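Local coordinates for protein 2,3-dihydroxy-2,3-dihydrophenylpropionate dehydrogenase (Pseudomonas sp. MC1, PDB 5XTF) that catalyses the NAD+-dependent oxidation of naphthalene cis-dihydrodiol to 1,2-dihydroxynaphthalene, as a tetrameric short-chain dehydrogenase/reductase of aromatic hydrocarbon breakdown, at residues H81-I92 and S138-E146. Residues are numbered along the deposited sequence; the frame is centred on the assembly and turned at random.
Sequences HATNEKLIKQTI and SGISAALPE
His81 meets Ser138 at the edge of its imidazole: ND1 and Ser138 OG lie 2.6 Å apart in a nearly straight hydrogen bond (174°), for which either atom could supply the proton. With CG anti to the backbone N (chi1 -175°), the ring swings across to helix 138-146. A water in the ring plane, 2.9 Å from His81 NE2, donates to Ser141 OG, so the two ring nitrogens are tied, one directly and one through water, to Ser138 and Ser141, about one turn apart on the partner helix. Ala142 is the knob of the interface, its CB set among His81, Asn84, Glu85 and Ile88; a methyl is small enough to let the axes close to 8.7 Å, and Gly139 one turn earlier brings backbone against the Asn84 side chain. Beyond it Ile88 lays CG1 over Ala142 and puts CD1 4.0 Å from Ala143 CB, its branched chain filling the widening groove. At the far end Ile92 CD1 lies 3.6 Å from Glu146 CG, the aliphatic part of the glutamate giving the isoleucine an apolar surface. Asn84, buried beside Ser138 and Gly139, also touches Val78 of the NAD+ site; an alanine here would probably open a gap between Gly139 and Val78 and take a polar neighbour from Ser138. Farther back, Thr91 OG1 donates to Leu87 O at 2.7 Å, on the opposite face of that carbonyl from Thr91 N, and bonds to Ser51. The two helices run in the same general direction, crossing at -31°, and pack side by side on the parallel sheet of this Rossmann fold. Leu87 and Thr91 rest on strands 25-28 and 49-54, while Trp118 of the second subunit stacks on His81 and packs against Ser138 and Ser141, bringing this helix pair into the subunit interface.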
loop_
_atom_site.group_PDB
_atom_site.type_symbol
_atom_site.label_atom_id
_atom_site.label_comp_id
_atom_site.label_asym_id
_atom_site.label_seq_id
_atom_site.Cartn_x
_atom_site.Cartn_y
_atom_site.Cartn_z
ATOM N N HIS B 81 31.712 -3.776 -7.980
ATOM C CA HIS B 81 31.725 -3.911 -6.526
ATOM C C HIS B 81 32.985 -3.304 -5.914
ATOM O O HIS B 81 32.911 -2.588 -4.907
ATOM C CB HIS B 81 31.587 -5.385 -6.128
ATOM C CG HIS B 81 31.481 -5.595 -4.655
ATOM N ND1 HIS B 81 30.487 -5.015 -3.894
ATOM C CD2 HIS B 81 32.251 -6.301 -3.792
ATOM C CE1 HIS B 81 30.649 -5.352 -2.627
ATOM N NE2 HIS B 81 31.711 -6.134 -2.538
ATOM N N ALA B 82 34.146 -3.561 -6.522
ATOM C CA ALA B 82 35.402 -3.026 -6.005
ATOM C C ALA B 82 35.373 -1.509 -5.901
ATOM O O ALA B 82 35.969 -0.944 -4.975
ATOM C CB ALA B 82 36.566 -3.477 -6.889
ATOM N N THR B 83 34.688 -0.832 -6.826
ATOM C CA THR B 83 34.555 0.617 -6.716
ATOM C C THR B 83 33.798 1.016 -5.447
ATOM O O THR B 83 34.177 1.984 -4.764
ATOM C CB THR B 83 33.855 1.172 -7.960
ATOM O OG1 THR B 83 34.684 0.978 -9.117
ATOM C CG2 THR B 83 33.539 2.660 -7.783
ATOM N N ASN B 84 32.724 0.285 -5.118
ATOM C CA ASN B 84 31.985 0.550 -3.883
ATOM C C ASN B 84 32.863 0.309 -2.662
ATOM O O ASN B 84 32.826 1.082 -1.701
ATOM C CB ASN B 84 30.734 -0.342 -3.802
ATOM C CG ASN B 84 29.695 -0.000 -4.842
ATOM O OD1 ASN B 84 29.415 -0.791 -5.745
ATOM N ND2 ASN B 84 29.100 1.163 -4.713
ATOM N N GLU B 85 33.638 -0.781 -2.669
ATOM C CA GLU B 85 34.592 -1.013 -1.590
ATOM C C GLU B 85 35.602 0.127 -1.499
ATOM O O GLU B 85 35.913 0.614 -0.403
ATOM C CB GLU B 85 35.287 -2.353 -1.808
ATOM C CG GLU B 85 34.346 -3.536 -1.622
ATOM C CD GLU B 85 34.957 -4.863 -2.051
ATOM O OE1 GLU B 85 35.773 -4.873 -3.007
ATOM O OE2 GLU B 85 34.635 -5.890 -1.415
ATOM N N LYS B 86 36.093 0.590 -2.647
ATOM C CA LYS B 86 37.041 1.697 -2.675
ATOM C C LYS B 86 36.442 2.949 -2.046
ATOM O O LYS B 86 37.070 3.590 -1.191
ATOM C CB LYS B 86 37.464 1.950 -4.118
ATOM C CG LYS B 86 38.609 2.929 -4.322
ATOM C CD LYS B 86 38.955 2.908 -5.815
ATOM C CE LYS B 86 39.528 4.215 -6.325
ATOM N NZ LYS B 86 40.292 4.879 -5.264
ATOM N N LEU B 87 35.206 3.291 -2.438
ATOM C CA LEU B 87 34.503 4.430 -1.843
ATOM C C LEU B 87 34.484 4.335 -0.324
ATOM O O LEU B 87 34.863 5.280 0.381
ATOM C CB LEU B 87 33.076 4.508 -2.382
ATOM C CG LEU B 87 32.182 5.644 -1.869
ATOM C CD1 LEU B 87 32.585 6.938 -2.490
ATOM C CD2 LEU B 87 30.695 5.359 -2.169
ATOM N N ILE B 88 34.067 3.183 0.200
ATOM C CA ILE B 88 34.053 3.014 1.647
ATOM C C ILE B 88 35.469 3.115 2.212
ATOM O O ILE B 88 35.718 3.856 3.167
ATOM C CB ILE B 88 33.388 1.684 2.029
ATOM C CG1 ILE B 88 31.975 1.608 1.424
ATOM C CG2 ILE B 88 33.358 1.528 3.550
ATOM C CD1 ILE B 88 31.117 2.848 1.659
ATOM N N LYS B 89 36.413 2.363 1.635
ATOM C CA LYS B 89 37.757 2.312 2.199
ATOM C C LYS B 89 38.372 3.710 2.290
ATOM O O LYS B 89 38.932 4.092 3.326
ATOM C CB LYS B 89 38.637 1.373 1.376
ATOM C CG LYS B 89 39.978 1.082 2.041
ATOM C CD LYS B 89 40.890 0.226 1.161
ATOM C CE LYS B 89 42.025 -0.378 1.992
ATOM N NZ LYS B 89 42.740 0.640 2.833
ATOM N N GLN B 90 38.235 4.506 1.228
ATOM C CA GLN B 90 38.749 5.871 1.277
ATOM C C GLN B 90 38.022 6.699 2.319
ATOM O O GLN B 90 38.626 7.589 2.940
ATOM C CB GLN B 90 38.610 6.541 -0.085
ATOM C CG GLN B 90 39.623 6.090 -1.119
ATOM C CD GLN B 90 39.716 7.065 -2.282
ATOM O OE1 GLN B 90 39.326 8.226 -2.178
ATOM N NE2 GLN B 90 40.308 6.623 -3.363
ATOM N N THR B 91 36.721 6.452 2.500
ATOM C CA THR B 91 35.974 7.217 3.490
ATOM C C THR B 91 36.550 6.996 4.885
ATOM O O THR B 91 36.793 7.953 5.631
ATOM C CB THR B 91 34.486 6.841 3.450
ATOM O OG1 THR B 91 33.930 7.139 2.160
ATOM C CG2 THR B 91 33.731 7.626 4.502
ATOM N N ILE B 92 36.808 5.734 5.231
ATOM C CA ILE B 92 37.315 5.385 6.552
ATOM C C ILE B 92 38.716 5.951 6.752
ATOM O O ILE B 92 39.020 6.551 7.790
ATOM C CB ILE B 92 37.294 3.857 6.732
ATOM C CG1 ILE B 92 35.881 3.328 6.473
ATOM C CG2 ILE B 92 37.786 3.473 8.117
ATOM C CD1 ILE B 92 34.783 4.054 7.276
ATOM N N SER B 138 25.164 -3.893 -3.631
ATOM C CA SER B 138 26.627 -3.875 -3.577
ATOM C C SER B 138 27.146 -2.787 -2.633
ATOM O O SER B 138 27.980 -3.059 -1.761
ATOM C CB SER B 138 27.188 -3.698 -4.989
ATOM O OG SER B 138 28.602 -3.527 -4.987
ATOM N N GLY B 139 26.646 -1.556 -2.776
ATOM C CA GLY B 139 27.021 -0.498 -1.850
ATOM C C GLY B 139 26.739 -0.838 -0.397
ATOM O O GLY B 139 27.573 -0.592 0.482
ATOM N N ILE B 140 25.563 -1.406 -0.117
ATOM C CA ILE B 140 25.208 -1.710 1.270
ATOM C C ILE B 140 26.078 -2.841 1.820
ATOM O O ILE B 140 26.547 -2.780 2.969
ATOM C CB ILE B 140 23.706 -2.031 1.372
ATOM C CG1 ILE B 140 22.897 -0.747 1.166
ATOM C CG2 ILE B 140 23.389 -2.711 2.698
ATOM C CD1 ILE B 140 21.489 -0.972 0.763
ATOM N N SER B 141 26.307 -3.885 1.018
ATOM C CA SER B 141 27.258 -4.930 1.389
ATOM C C SER B 141 28.627 -4.345 1.745
ATOM O O SER B 141 29.235 -4.713 2.758
ATOM C CB SER B 141 27.384 -5.922 0.235
ATOM O OG SER B 141 28.388 -6.879 0.484
ATOM N N ALA B 142 29.116 -3.409 0.941
ATOM C CA ALA B 142 30.420 -2.815 1.221
ATOM C C ALA B 142 30.394 -1.897 2.442
ATOM O O ALA B 142 31.418 -1.746 3.120
ATOM C CB ALA B 142 30.910 -2.052 -0.002
ATOM N N ALA B 143 29.251 -1.270 2.746
ATOM C CA ALA B 143 29.209 -0.307 3.838
ATOM C C ALA B 143 28.887 -0.940 5.184
ATOM O O ALA B 143 29.216 -0.348 6.218
ATOM C CB ALA B 143 28.200 0.803 3.539
ATOM N N LEU B 144 28.304 -2.146 5.193
ATOM C CA LEU B 144 27.733 -2.776 6.380
ATOM C C LEU B 144 28.716 -2.838 7.552
ATOM O O LEU B 144 28.411 -2.281 8.615
ATOM C CB LEU B 144 27.220 -4.178 6.043
ATOM C CG LEU B 144 26.167 -4.736 7.002
ATOM C CD1 LEU B 144 24.946 -3.860 7.030
ATOM C CD2 LEU B 144 25.759 -6.119 6.595
ATOM N N PRO B 145 29.897 -3.462 7.415
ATOM C CA PRO B 145 30.773 -3.571 8.592
ATOM C C PRO B 145 31.042 -2.228 9.260
ATOM O O PRO B 145 31.063 -2.158 10.497
ATOM C CB PRO B 145 32.040 -4.214 8.023
ATOM C CG PRO B 145 31.596 -4.906 6.765
ATOM C CD PRO B 145 30.547 -4.013 6.208
ATOM N N GLU B 146 31.152 -1.144 8.485
ATOM C CA GLU B 146 31.391 0.171 9.073
ATOM C C GLU B 146 30.126 0.789 9.665
ATOM O O GLU B 146 30.202 1.483 10.685
ATOM C CB GLU B 146 32.002 1.098 8.023
ATOM C CG GLU B 146 33.455 0.729 7.688
ATOM C CD GLU B 146 34.387 0.855 8.912
ATOM O OE1 GLU B 146 34.244 1.837 9.684
ATOM O OE2 GLU B 146 35.246 -0.038 9.122
HETATM O O HOH W 1 31.347 -6.590 0.323
#